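Local coordinates for protein amidohydrolase (Staphylococcus aureus, PDB 3NUR) that probably hydrolyses carbon-nitrogen bonds other than peptide bonds, most likely in a linear amide, as a metal-dependent amidohydrolase built on a TIM barrel, at residues S73-R78 with A119-Q124; G239-Y244 with S279-N284; L301-V306 with D336-K341; P322-L325 with D330-G333. All blocks are in the same frame, centred on the assembly; numbering follows the deposited sequence.

Contact 1. Residues S73-R78 with A119-Q124; sequences SHHDER and ANYIAQ
On the outside of the TIM barrel, the first turn of helix 75-84 meets residues 119-124 of helix 104-124 where H75 and R78 close round the hydroxyl of Y121. H75 ND1 lies 2.6 Å from Y121 OH, a short hydrogen bond that is nearly straight at 169°; either atom could be the donor. The oxygen comes to the edge of the imidazole, near its plane, so the bond runs along the ring and not over it. The two rings meet rim to rim, with planes 74° apart, and neither covers the other. H75 reaches the phenol because its CG stands anti to the backbone N (chi1 175°), while Y121 takes the same first torsion from its own helix.

These helices flank strand 87-94, following the alternation of strand and helix in a TIM barrel, and the tyrosine reaches from one helix to the other: both Y121 and R78 also pack on L92 of that strand. Water 1 adds a second link. It accepts from R78 NE at 3.0 Å and is hydrogen-bonded to Y121 OH at 2.8 Å. R78 CD passes 3.8 Å from Y121 OH, and the bend at chi3 directs NE to the water, while NH2 donates to the carbonyl of H30, a calcium ligand. The H75 ring also stacks with Y125.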
loop_
_atom_site.group_PDB
_atom_site.type_symbol
_atom_site.label_atom_id
_atom_site.label_comp_id
_atom_site.label_asym_id
_atom_site.label_seq_id
_atom_site.Cartn_x
_atom_site.Cartn_y
_atom_site.Cartn_z
ATOM N N SER A 73 10.011 5.480 -17.740
ATOM C CA SER A 73 10.993 6.227 -18.552
ATOM C C SER A 73 11.165 7.700 -18.093
ATOM O O SER A 73 12.147 8.348 -18.468
ATOM C CB SER A 73 10.600 6.175 -20.027
ATOM O OG SER A 73 9.383 6.869 -20.237
ATOM N N HIS A 74 10.223 8.227 -17.289
ATOM C CA HIS A 74 10.258 9.611 -16.792
ATOM C C HIS A 74 11.145 9.736 -15.538
ATOM O O HIS A 74 10.725 10.278 -14.505
ATOM C CB HIS A 74 8.833 10.141 -16.555
ATOM C CG HIS A 74 8.107 10.497 -17.820
ATOM N ND1 HIS A 74 7.764 9.538 -18.753
ATOM C CD2 HIS A 74 7.681 11.703 -18.260
ATOM C CE1 HIS A 74 7.151 10.187 -19.729
ATOM N NE2 HIS A 74 7.073 11.491 -19.473
ATOM N N HIS A 75 12.387 9.269 -15.668
ATOM C CA HIS A 75 13.395 9.202 -14.615
ATOM C C HIS A 75 13.792 10.572 -14.052
ATOM O O HIS A 75 13.857 10.752 -12.832
ATOM C CB HIS A 75 14.641 8.450 -15.123
ATOM C CG HIS A 75 15.772 8.441 -14.141
ATOM N ND1 HIS A 75 15.737 7.647 -13.006
ATOM C CD2 HIS A 75 16.934 9.136 -14.153
ATOM C CE1 HIS A 75 16.861 7.897 -12.359
ATOM N NE2 HIS A 75 17.624 8.772 -13.023
ATOM N N ASP A 76 14.111 11.512 -14.930
ATOM C CA ASP A 76 14.543 12.839 -14.496
ATOM C C ASP A 76 13.485 13.588 -13.705
ATOM O O ASP A 76 13.820 14.240 -12.715
ATOM C CB ASP A 76 15.065 13.644 -15.688
ATOM C CG ASP A 76 16.431 13.141 -16.107
ATOM O OD1 ASP A 76 17.422 13.471 -15.418
ATOM O OD2 ASP A 76 16.501 12.340 -17.063
ATOM N N GLU A 77 12.210 13.480 -14.107
ATOM C CA GLU A 77 11.111 14.119 -13.371
ATOM C C GLU A 77 11.006 13.518 -11.967
ATOM O O GLU A 77 10.836 14.255 -11.001
ATOM C CB GLU A 77 9.787 13.935 -14.105
ATOM C CG GLU A 77 9.627 14.908 -15.259
ATOM C CD GLU A 77 8.475 14.572 -16.183
ATOM O OE1 GLU A 77 7.309 14.591 -15.722
ATOM O OE2 GLU A 77 8.740 14.315 -17.379
ATOM N N ARG A 78 11.187 12.198 -11.866
ATOM C CA ARG A 78 11.146 11.457 -10.591
ATOM C C ARG A 78 12.299 11.898 -9.657
ATOM O O ARG A 78 12.075 12.226 -8.485
ATOM C CB ARG A 78 11.187 9.952 -10.879
ATOM C CG ARG A 78 10.899 9.070 -9.662
ATOM C CD ARG A 78 10.831 7.593 -10.031
ATOM N NE ARG A 78 9.738 7.312 -10.976
ATOM C CZ ARG A 78 8.490 6.981 -10.640
ATOM N NH1 ARG A 78 8.127 6.921 -9.355
ATOM N NH2 ARG A 78 7.587 6.737 -11.583
ATOM N N ALA A 119 12.974 -4.279 -11.910
ATOM C CA ALA A 119 14.278 -4.754 -11.426
ATOM C C ALA A 119 15.446 -4.200 -12.279
ATOM O O ALA A 119 16.469 -3.831 -11.706
ATOM C CB ALA A 119 14.316 -6.274 -11.409
ATOM N N ASN A 120 15.283 -4.137 -13.627
ATOM C CA ASN A 120 16.289 -3.569 -14.541
ATOM C C ASN A 120 16.510 -2.075 -14.253
ATOM O O ASN A 120 17.640 -1.593 -14.300
ATOM C CB ASN A 120 15.882 -3.760 -16.013
ATOM C CG ASN A 120 16.130 -5.149 -16.541
ATOM O OD1 ASN A 120 15.545 -5.562 -17.550
ATOM N ND2 ASN A 120 16.999 -5.906 -15.871
ATOM N N TYR A 121 15.428 -1.357 -13.930
ATOM C CA TYR A 121 15.492 0.067 -13.611
ATOM C C TYR A 121 16.205 0.299 -12.277
ATOM O O TYR A 121 17.067 1.177 -12.186
ATOM C CB TYR A 121 14.079 0.679 -13.598
ATOM C CG TYR A 121 14.029 2.131 -13.174
ATOM C CD1 TYR A 121 14.409 3.147 -14.048
ATOM C CD2 TYR A 121 13.605 2.492 -11.897
ATOM C CE1 TYR A 121 14.332 4.489 -13.674
ATOM C CE2 TYR A 121 13.534 3.830 -11.506
ATOM C CZ TYR A 121 13.866 4.827 -12.409
ATOM O OH TYR A 121 13.779 6.148 -12.036
ATOM N N ILE A 122 15.850 -0.477 -11.247
ATOM C CA ILE A 122 16.450 -0.326 -9.908
ATOM C C ILE A 122 17.944 -0.648 -9.965
ATOM O O ILE A 122 18.741 0.028 -9.305
ATOM C CB ILE A 122 15.685 -1.181 -8.861
ATOM C CG1 ILE A 122 14.216 -0.648 -8.723
ATOM C CG2 ILE A 122 16.409 -1.183 -7.491
ATOM C CD1 ILE A 122 13.310 -1.542 -7.945
ATOM N N ALA A 123 18.329 -1.652 -10.781
ATOM C CA ALA A 123 19.749 -2.053 -10.933
ATOM C C ALA A 123 20.620 -0.867 -11.425
ATOM O O ALA A 123 21.802 -0.806 -11.074
ATOM C CB ALA A 123 19.866 -3.232 -11.900
ATOM N N GLN A 124 20.026 0.066 -12.215
ATOM C CA GLN A 124 20.699 1.268 -12.716
ATOM C C GLN A 124 20.856 2.340 -11.627
ATOM O O GLN A 124 21.861 3.047 -11.619
ATOM C CB GLN A 124 19.997 1.851 -13.957
ATOM C CG GLN A 124 20.061 0.973 -15.212
ATOM C CD GLN A 124 19.255 1.570 -16.342
ATOM O OE1 GLN A 124 19.602 2.616 -16.906
ATOM N NE2 GLN A 124 18.155 0.920 -16.700
HETATM O O HOH W 1 11.386 6.714 -13.366
#

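Contact 2. Residues G239-Y244 with S279-N284; sequences GIFDRY and SYYFKN
Y281 reaches across from helix 278-284 to the short helix 240-243, where its side chain touches two consecutive residues. With CG anti to the carbonyl carbon (chi1 -60°), the ring is sent toward that helix. Y281 OH donates to D242 OD1 at 2.6 Å, meeting that oxygen on its syn side, 26° out of the carboxylate plane. Carboxylate and phenol planes are 51° apart, and OD1 lies at the edge of the ring, near its plane. Nearer the root of the side chain, Y281 CD1 packs at 3.5 Å against F241 CB; the closest approach is by this methylene, with the phenyl ring standing obliquely behind it.

The backbones are closest here, with the CA atoms of F241 and Y281 7.3 Å apart. G239 ends the preceding helix in a Schellman motif and N-caps the next; its O accepts from D242 N at 3.0 Å and from R243 N, which orients the turn carrying the aspartate. V236 of helix 223-237 packs against both F241 and Y281.

D242 OD2 accepts from N275 N, and Y281 OH from H276 N. The tyrosine oxygen thus both gives and receives, and each carboxylate oxygen has a donor, consistent with an ionised D242, which keeps some exposure while F241 and Y281 are buried.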
loop_
_atom_site.group_PDB
_atom_site.type_symbol
_atom_site.label_atom_id
_atom_site.label_comp_id
_atom_site.label_asym_id
_atom_site.label_seq_id
_atom_site.Cartn_x
_atom_site.Cartn_y
_atom_site.Cartn_z
ATOM N N GLY A 239 -8.439 -14.095 10.850
ATOM C CA GLY A 239 -7.353 -14.704 11.619
ATOM C C GLY A 239 -6.010 -14.878 10.936
ATOM O O GLY A 239 -5.157 -15.629 11.434
ATOM N N ILE A 240 -5.774 -14.137 9.835
ATOM C CA ILE A 240 -4.510 -14.192 9.080
ATOM C C ILE A 240 -3.309 -13.898 10.017
ATOM O O ILE A 240 -2.282 -14.576 9.939
ATOM C CB ILE A 240 -4.563 -13.202 7.870
ATOM C CG1 ILE A 240 -5.327 -13.842 6.670
ATOM C CG2 ILE A 240 -3.143 -12.710 7.452
ATOM C CD1 ILE A 240 -5.638 -12.886 5.534
ATOM N N PHE A 241 -3.464 -12.915 10.910
ATOM C CA PHE A 241 -2.389 -12.524 11.811
ATOM C C PHE A 241 -2.208 -13.433 13.037
ATOM O O PHE A 241 -1.232 -13.277 13.760
ATOM C CB PHE A 241 -2.467 -11.038 12.162
ATOM C CG PHE A 241 -2.539 -10.157 10.938
ATOM C CD1 PHE A 241 -1.381 -9.752 10.281
ATOM C CD2 PHE A 241 -3.769 -9.727 10.441
ATOM C CE1 PHE A 241 -1.454 -8.939 9.143
ATOM C CE2 PHE A 241 -3.842 -8.934 9.296
ATOM C CZ PHE A 241 -2.686 -8.540 8.657
ATOM N N ASP A 242 -3.116 -14.397 13.231
ATOM C CA ASP A 242 -2.976 -15.431 14.254
ATOM C C ASP A 242 -2.219 -16.600 13.602
ATOM O O ASP A 242 -1.319 -17.149 14.230
ATOM C CB ASP A 242 -4.341 -15.875 14.788
ATOM C CG ASP A 242 -4.932 -14.919 15.804
ATOM O OD1 ASP A 242 -4.239 -13.950 16.186
ATOM O OD2 ASP A 242 -6.101 -15.114 16.187
ATOM N N ARG A 243 -2.545 -16.924 12.320
ATOM C CA ARG A 243 -1.864 -17.958 11.539
ATOM C C ARG A 243 -0.435 -17.513 11.218
ATOM O O ARG A 243 0.494 -18.332 11.295
ATOM C CB ARG A 243 -2.616 -18.242 10.217
ATOM C CG ARG A 243 -3.835 -19.118 10.401
ATOM C CD ARG A 243 -4.430 -19.652 9.097
ATOM N NE ARG A 243 -4.952 -18.610 8.197
ATOM C CZ ARG A 243 -6.064 -17.898 8.403
ATOM N NH1 ARG A 243 -6.758 -18.043 9.524
ATOM N NH2 ARG A 243 -6.465 -17.011 7.507
ATOM N N TYR A 244 -0.260 -16.216 10.844
ATOM C CA TYR A 244 1.034 -15.626 10.436
ATOM C C TYR A 244 1.358 -14.416 11.333
ATOM O O TYR A 244 1.230 -13.266 10.900
ATOM C CB TYR A 244 1.002 -15.278 8.920
ATOM C CG TYR A 244 0.489 -16.439 8.099
ATOM C CD1 TYR A 244 1.132 -17.677 8.133
ATOM C CD2 TYR A 244 -0.701 -16.340 7.389
ATOM C CE1 TYR A 244 0.609 -18.780 7.461
ATOM C CE2 TYR A 244 -1.213 -17.425 6.685
ATOM C CZ TYR A 244 -0.551 -18.642 6.723
ATOM O OH TYR A 244 -1.051 -19.715 6.047
ATOM N N SER A 279 -8.184 -4.010 17.812
ATOM C CA SER A 279 -7.230 -2.894 17.736
ATOM C C SER A 279 -5.781 -3.342 17.834
ATOM O O SER A 279 -4.913 -2.718 17.221
ATOM C CB SER A 279 -7.532 -1.832 18.788
ATOM O OG SER A 279 -7.240 -2.276 20.100
ATOM N N TYR A 280 -5.517 -4.434 18.591
ATOM C CA TYR A 280 -4.164 -4.987 18.752
ATOM C C TYR A 280 -3.483 -5.259 17.406
ATOM O O TYR A 280 -2.299 -4.932 17.239
ATOM C CB TYR A 280 -4.190 -6.268 19.605
ATOM C CG TYR A 280 -2.803 -6.802 19.889
ATOM C CD1 TYR A 280 -2.083 -6.367 20.993
ATOM C CD2 TYR A 280 -2.221 -7.762 19.065
ATOM C CE1 TYR A 280 -0.796 -6.831 21.245
ATOM C CE2 TYR A 280 -0.933 -8.243 19.311
ATOM C CZ TYR A 280 -0.228 -7.772 20.407
ATOM O OH TYR A 280 1.019 -8.256 20.709
ATOM N N TYR A 281 -4.215 -5.855 16.456
ATOM C CA TYR A 281 -3.648 -6.167 15.131
ATOM C C TYR A 281 -3.235 -4.924 14.356
ATOM O O TYR A 281 -2.200 -4.935 13.702
ATOM C CB TYR A 281 -4.592 -7.020 14.309
ATOM C CG TYR A 281 -4.910 -8.331 14.978
ATOM C CD1 TYR A 281 -4.047 -9.423 14.861
ATOM C CD2 TYR A 281 -6.038 -8.474 15.777
ATOM C CE1 TYR A 281 -4.358 -10.650 15.439
ATOM C CE2 TYR A 281 -6.356 -9.691 16.368
ATOM C CZ TYR A 281 -5.503 -10.772 16.211
ATOM O OH TYR A 281 -5.799 -11.965 16.812
ATOM N N PHE A 282 -4.005 -3.842 14.461
ATOM C CA PHE A 282 -3.616 -2.591 13.781
ATOM C C PHE A 282 -2.418 -1.946 14.454
ATOM O O PHE A 282 -1.607 -1.278 13.802
ATOM C CB PHE A 282 -4.809 -1.627 13.673
ATOM C CG PHE A 282 -5.817 -2.200 12.714
ATOM C CD1 PHE A 282 -5.603 -2.140 11.335
ATOM C CD2 PHE A 282 -6.951 -2.858 13.181
ATOM C CE1 PHE A 282 -6.491 -2.749 10.447
ATOM C CE2 PHE A 282 -7.865 -3.431 12.285
ATOM C CZ PHE A 282 -7.618 -3.381 10.924
ATOM N N LYS A 283 -2.289 -2.146 15.759
ATOM C CA LYS A 283 -1.167 -1.550 16.469
ATOM C C LYS A 283 0.124 -2.362 16.313
ATOM O O LYS A 283 1.209 -1.805 16.474
ATOM C CB LYS A 283 -1.501 -1.426 17.944
ATOM C CG LYS A 283 -2.632 -0.457 18.254
ATOM C CD LYS A 283 -2.960 -0.580 19.736
ATOM C CE LYS A 283 -4.265 0.072 20.090
ATOM N NZ LYS A 283 -4.480 0.070 21.561
ATOM N N ASN A 284 0.011 -3.686 16.075
ATOM C CA ASN A 284 1.182 -4.561 16.048
ATOM C C ASN A 284 1.525 -5.204 14.713
ATOM O O ASN A 284 2.666 -5.642 14.529
ATOM C CB ASN A 284 1.047 -5.604 17.167
ATOM C CG ASN A 284 1.071 -4.937 18.530
ATOM O OD1 ASN A 284 0.033 -4.585 19.098
ATOM N ND2 ASN A 284 2.256 -4.619 19.021
#

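Contact 3. Residues L301-V306 with D336-K341; sequences LVKKEV and DEEKEK
K303 and E338 form a long salt bridge across the surface between two helices: K303 NZ stands 3.5 Å from E338 OE2, and the hydrogen bond within the pair is weak. Water 2 makes the closer connection. It accepts from K303 NZ at 2.9 Å and donates to E338 OE1 at 2.6 Å, so the ammonium addresses one carboxylate oxygen directly and the other through solvent. E338 OE1 also accepts from T335 N, which ties the carboxylate to the backbone at the start of its own helix.

Packing adds little: the CE methylene of K303 lies 3.5 Å from E338 OE2, and only 64 Å² is buried between the segments. Both chains are extended beyond CG and meet at about a right angle; with K303 CG anti to its N (chi1 -170°), the lysine extends toward the neighbouring helix. That long reach matches the backbone spacing, as the CA atoms of K303 and E338 are 10.3 Å apart.

Further round helix 336-351, K341 NZ pairs with E337 OE2 at 3.5 Å and with D309. E338 also packs on I308. V302 and V306 of helix 296-306 rest on I288 of strand 286-288, and K303 links this strand-covering helix to the start of helix 336-351.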
loop_
_atom_site.group_PDB
_atom_site.type_symbol
_atom_site.label_atom_id
_atom_site.label_comp_id
_atom_site.label_asym_id
_atom_site.label_seq_id
_atom_site.Cartn_x
_atom_site.Cartn_y
_atom_site.Cartn_z
ATOM N N LEU A 301 -4.364 11.956 15.058
ATOM C CA LEU A 301 -5.224 10.809 15.381
ATOM C C LEU A 301 -4.448 9.491 15.280
ATOM O O LEU A 301 -4.509 8.656 16.186
ATOM C CB LEU A 301 -6.430 10.784 14.423
ATOM C CG LEU A 301 -7.376 9.565 14.560
ATOM C CD1 LEU A 301 -8.270 9.709 15.776
ATOM C CD2 LEU A 301 -8.235 9.410 13.313
ATOM N N VAL A 302 -3.707 9.320 14.180
ATOM C CA VAL A 302 -2.943 8.101 13.895
ATOM C C VAL A 302 -1.853 7.924 14.954
ATOM O O VAL A 302 -1.706 6.826 15.488
ATOM C CB VAL A 302 -2.404 8.132 12.431
ATOM C CG1 VAL A 302 -1.314 7.080 12.194
ATOM C CG2 VAL A 302 -3.550 7.970 11.420
ATOM N N LYS A 303 -1.141 9.006 15.312
ATOM C CA LYS A 303 -0.116 8.909 16.363
ATOM C C LYS A 303 -0.720 8.423 17.698
ATOM O O LYS A 303 -0.104 7.604 18.379
ATOM C CB LYS A 303 0.589 10.266 16.552
ATOM C CG LYS A 303 1.822 10.214 17.454
ATOM C CD LYS A 303 2.261 11.620 17.843
ATOM C CE LYS A 303 3.354 11.636 18.887
ATOM N NZ LYS A 303 3.711 13.025 19.294
ATOM N N LYS A 304 -1.911 8.921 18.085
ATOM C CA LYS A 304 -2.528 8.511 19.358
ATOM C C LYS A 304 -3.034 7.066 19.325
ATOM O O LYS A 304 -3.007 6.384 20.343
ATOM C CB LYS A 304 -3.723 9.439 19.704
ATOM C CG LYS A 304 -3.343 10.869 20.022
ATOM C CD LYS A 304 -4.526 11.818 19.762
ATOM C CE LYS A 304 -4.115 13.267 19.890
ATOM N NZ LYS A 304 -5.111 14.184 19.276
ATOM N N GLU A 305 -3.509 6.611 18.154
ATOM C CA GLU A 305 -4.102 5.286 17.970
ATOM C C GLU A 305 -3.105 4.151 17.802
ATOM O O GLU A 305 -3.256 3.124 18.464
ATOM C CB GLU A 305 -5.094 5.288 16.789
ATOM C CG GLU A 305 -6.353 6.103 17.044
ATOM C CD GLU A 305 -7.187 5.664 18.231
ATOM O OE1 GLU A 305 -7.144 4.464 18.589
ATOM O OE2 GLU A 305 -7.889 6.528 18.804
ATOM N N VAL A 306 -2.110 4.315 16.908
ATOM C CA VAL A 306 -1.119 3.256 16.644
ATOM C C VAL A 306 0.277 3.562 17.156
ATOM O O VAL A 306 1.092 2.649 17.281
ATOM C CB VAL A 306 -1.094 2.766 15.165
ATOM C CG1 VAL A 306 -2.456 2.236 14.736
ATOM C CG2 VAL A 306 -0.603 3.852 14.209
ATOM N N ASP A 336 13.060 15.012 17.566
ATOM C CA ASP A 336 13.965 14.569 16.498
ATOM C C ASP A 336 13.896 13.051 16.356
ATOM O O ASP A 336 13.894 12.560 15.234
ATOM C CB ASP A 336 15.411 15.018 16.787
ATOM C CG ASP A 336 15.655 16.505 16.544
ATOM O OD1 ASP A 336 14.721 17.197 16.082
ATOM O OD2 ASP A 336 16.791 16.968 16.787
ATOM N N GLU A 337 13.774 12.312 17.481
ATOM C CA GLU A 337 13.640 10.859 17.478
ATOM C C GLU A 337 12.395 10.456 16.639
ATOM O O GLU A 337 12.492 9.588 15.777
ATOM C CB GLU A 337 13.498 10.324 18.923
ATOM C CG GLU A 337 13.509 8.803 18.979
ATOM C CD GLU A 337 12.960 8.110 20.216
ATOM O OE1 GLU A 337 12.263 8.756 21.031
ATOM O OE2 GLU A 337 13.177 6.882 20.332
ATOM N N GLU A 338 11.246 11.085 16.906
ATOM C CA GLU A 338 9.995 10.800 16.203
ATOM C C GLU A 338 10.107 11.105 14.716
ATOM O O GLU A 338 9.642 10.296 13.912
ATOM C CB GLU A 338 8.836 11.587 16.809
ATOM C CG GLU A 338 8.376 11.043 18.149
ATOM C CD GLU A 338 7.483 11.976 18.942
ATOM O OE1 GLU A 338 7.537 13.207 18.713
ATOM O OE2 GLU A 338 6.762 11.475 19.834
ATOM N N LYS A 339 10.714 12.264 14.345
ATOM C CA LYS A 339 10.907 12.649 12.946
ATOM C C LYS A 339 11.769 11.604 12.253
ATOM O O LYS A 339 11.434 11.186 11.144
ATOM C CB LYS A 339 11.630 13.999 12.847
ATOM C CG LYS A 339 10.819 15.200 13.252
ATOM C CD LYS A 339 11.624 16.442 12.916
ATOM C CE LYS A 339 11.212 17.604 13.755
ATOM N NZ LYS A 339 11.892 18.847 13.325
ATOM N N GLU A 340 12.870 11.182 12.906
ATOM C CA GLU A 340 13.783 10.151 12.348
ATOM C C GLU A 340 13.055 8.826 12.072
ATOM O O GLU A 340 13.251 8.228 11.004
ATOM C CB GLU A 340 14.988 9.914 13.273
ATOM C CG GLU A 340 16.000 11.047 13.292
ATOM C CD GLU A 340 17.147 10.852 14.273
ATOM O OE1 GLU A 340 17.645 9.708 14.393
ATOM O OE2 GLU A 340 17.564 11.850 14.907
ATOM N N LYS A 341 12.188 8.410 13.010
ATOM C CA LYS A 341 11.403 7.176 12.899
ATOM C C LYS A 341 10.486 7.195 11.669
ATOM O O LYS A 341 10.526 6.269 10.844
ATOM C CB LYS A 341 10.597 6.911 14.190
ATOM C CG LYS A 341 11.459 6.430 15.351
ATOM C CD LYS A 341 10.625 6.123 16.589
ATOM C CE LYS A 341 11.433 5.331 17.587
ATOM N NZ LYS A 341 10.626 4.989 18.786
HETATM O O HOH W 2 5.899 14.653 20.165
#

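Contact 4. Residues P322-L325 with D330-G333; sequences PEKL and DELG
K324 and E331 join two surface loops, before and after the short helix 325-328 in the chain, and their charged ends make the whole contact between the segments. K324 NZ donates to E331 OE2 at 2.8 Å, a hydrogen-bonded salt bridge that uses the syn lone pair, on the side of the other carboxylate oxygen. The lysine lies close to both oxygens without its ammonium being shared equally: K324 CE is 3.3 Å from E331 OE2 and 3.4 Å from E331 OE1, whereas K324 NZ is 3.7 Å from E331 OE1. The CE methylene is therefore about equally near both oxygens, while NZ is aimed at OE2.

The two side chains cross at about a right angle. K324 bends at chi3 (79°), turning its end toward the carboxylate, while E331 is extended beyond CG. K324 leaves a type I turn that spans P322 to L325 and is closed by L325 N donating to P322 O at 3.2 Å.

Against this solvent-facing pair stands the buried side of both loops. P322 and L325 pack on F81 of helix 75-84 and on A315, and L332 rests on K296 and F299 of helix 296-306. The loops are thus anchored separately in the body of the TIM barrel, and the 77 Å² buried between them comes entirely from K324 and E331.

Because both partners are exposed, water can compete for each charge. The short length and syn geometry of the bridge are nevertheless consistent with an ammonium paired to an ionised carboxylate.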
loop_
_atom_site.group_PDB
_atom_site.type_symbol
_atom_site.label_atom_id
_atom_site.label_comp_id
_atom_site.label_asym_id
_atom_site.label_seq_id
_atom_site.Cartn_x
_atom_site.Cartn_y
_atom_site.Cartn_z
ATOM N N PRO A 322 3.472 16.364 -3.581
ATOM C CA PRO A 322 3.341 17.309 -2.456
ATOM C C PRO A 322 4.539 18.222 -2.273
ATOM O O PRO A 322 5.650 17.764 -1.998
ATOM C CB PRO A 322 3.040 16.409 -1.244
ATOM C CG PRO A 322 3.517 15.072 -1.621
ATOM C CD PRO A 322 3.529 14.960 -3.110
ATOM N N GLU A 323 4.306 19.532 -2.488
ATOM C CA GLU A 323 5.342 20.568 -2.416
ATOM C C GLU A 323 5.951 20.733 -1.017
ATOM O O GLU A 323 7.075 21.227 -0.913
ATOM C CB GLU A 323 4.836 21.912 -2.996
ATOM C CG GLU A 323 3.870 22.670 -2.097
ATOM C CD GLU A 323 2.978 23.702 -2.766
ATOM O OE1 GLU A 323 2.439 23.414 -3.860
ATOM O OE2 GLU A 323 2.766 24.777 -2.158
ATOM N N LYS A 324 5.227 20.290 0.038
ATOM C CA LYS A 324 5.662 20.376 1.445
ATOM C C LYS A 324 6.170 19.037 2.018
ATOM O O LYS A 324 6.426 18.938 3.226
ATOM C CB LYS A 324 4.521 20.924 2.319
ATOM C CG LYS A 324 4.300 22.432 2.150
ATOM C CD LYS A 324 3.107 22.924 2.971
ATOM C CE LYS A 324 3.416 23.103 4.446
ATOM N NZ LYS A 324 2.208 22.899 5.290
ATOM N N LEU A 325 6.365 18.013 1.148
ATOM C CA LEU A 325 6.857 16.719 1.621
ATOM C C LEU A 325 8.112 16.825 2.508
ATOM O O LEU A 325 8.142 16.257 3.603
ATOM C CB LEU A 325 7.081 15.751 0.448
ATOM C CG LEU A 325 7.307 14.304 0.879
ATOM C CD1 LEU A 325 5.976 13.640 1.328
ATOM C CD2 LEU A 325 7.910 13.519 -0.221
ATOM N N ASP A 330 8.392 18.713 10.102
ATOM C CA ASP A 330 8.872 19.780 10.990
ATOM C C ASP A 330 7.716 20.624 11.578
ATOM O O ASP A 330 7.966 21.493 12.422
ATOM C CB ASP A 330 9.834 20.692 10.212
ATOM C CG ASP A 330 11.105 19.986 9.792
ATOM O OD1 ASP A 330 11.587 19.123 10.561
ATOM O OD2 ASP A 330 11.618 20.297 8.702
ATOM N N GLU A 331 6.466 20.394 11.118
ATOM C CA GLU A 331 5.300 21.204 11.518
ATOM C C GLU A 331 4.343 20.463 12.443
ATOM O O GLU A 331 3.196 20.888 12.615
ATOM C CB GLU A 331 4.532 21.658 10.258
ATOM C CG GLU A 331 5.405 22.259 9.167
ATOM C CD GLU A 331 4.660 22.826 7.974
ATOM O OE1 GLU A 331 5.221 23.724 7.304
ATOM O OE2 GLU A 331 3.520 22.381 7.706
ATOM N N LEU A 332 4.787 19.352 13.017
ATOM C CA LEU A 332 3.898 18.507 13.811
ATOM C C LEU A 332 4.197 18.454 15.306
ATOM O O LEU A 332 3.574 17.657 16.022
ATOM C CB LEU A 332 3.871 17.093 13.215
ATOM C CG LEU A 332 3.481 16.952 11.725
ATOM C CD1 LEU A 332 3.806 15.567 11.232
ATOM C CD2 LEU A 332 1.986 17.243 11.496
ATOM N N GLY A 333 5.140 19.279 15.759
ATOM C CA GLY A 333 5.574 19.306 17.156
ATOM C C GLY A 333 6.250 18.025 17.618
ATOM O O GLY A 333 6.123 17.640 18.779
#

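How the contacts relate
From the N terminus, contact 1 closes a loop of 40 residues that contains strand 87-94 and most of helix 104-124. Contact 2 follows in series on the opposite side of the chain's centre, about 35 Å between centres, and closes 34 residues holding strand 249-251 and helix 262-268. Contact 3 closes 29 residues with helix 325-328 inside, yet touches contact 2: K283 CE packs 3.6 Å from E305 O, joining helices 278-284 and 296-306. Contact 4 is nested within the loop of contact 3, spanning helix 325-328. These two also meet directly, through a salt bridge of 2.8 Å between K339 NZ and D330 OD1. No pair crosses along the chain.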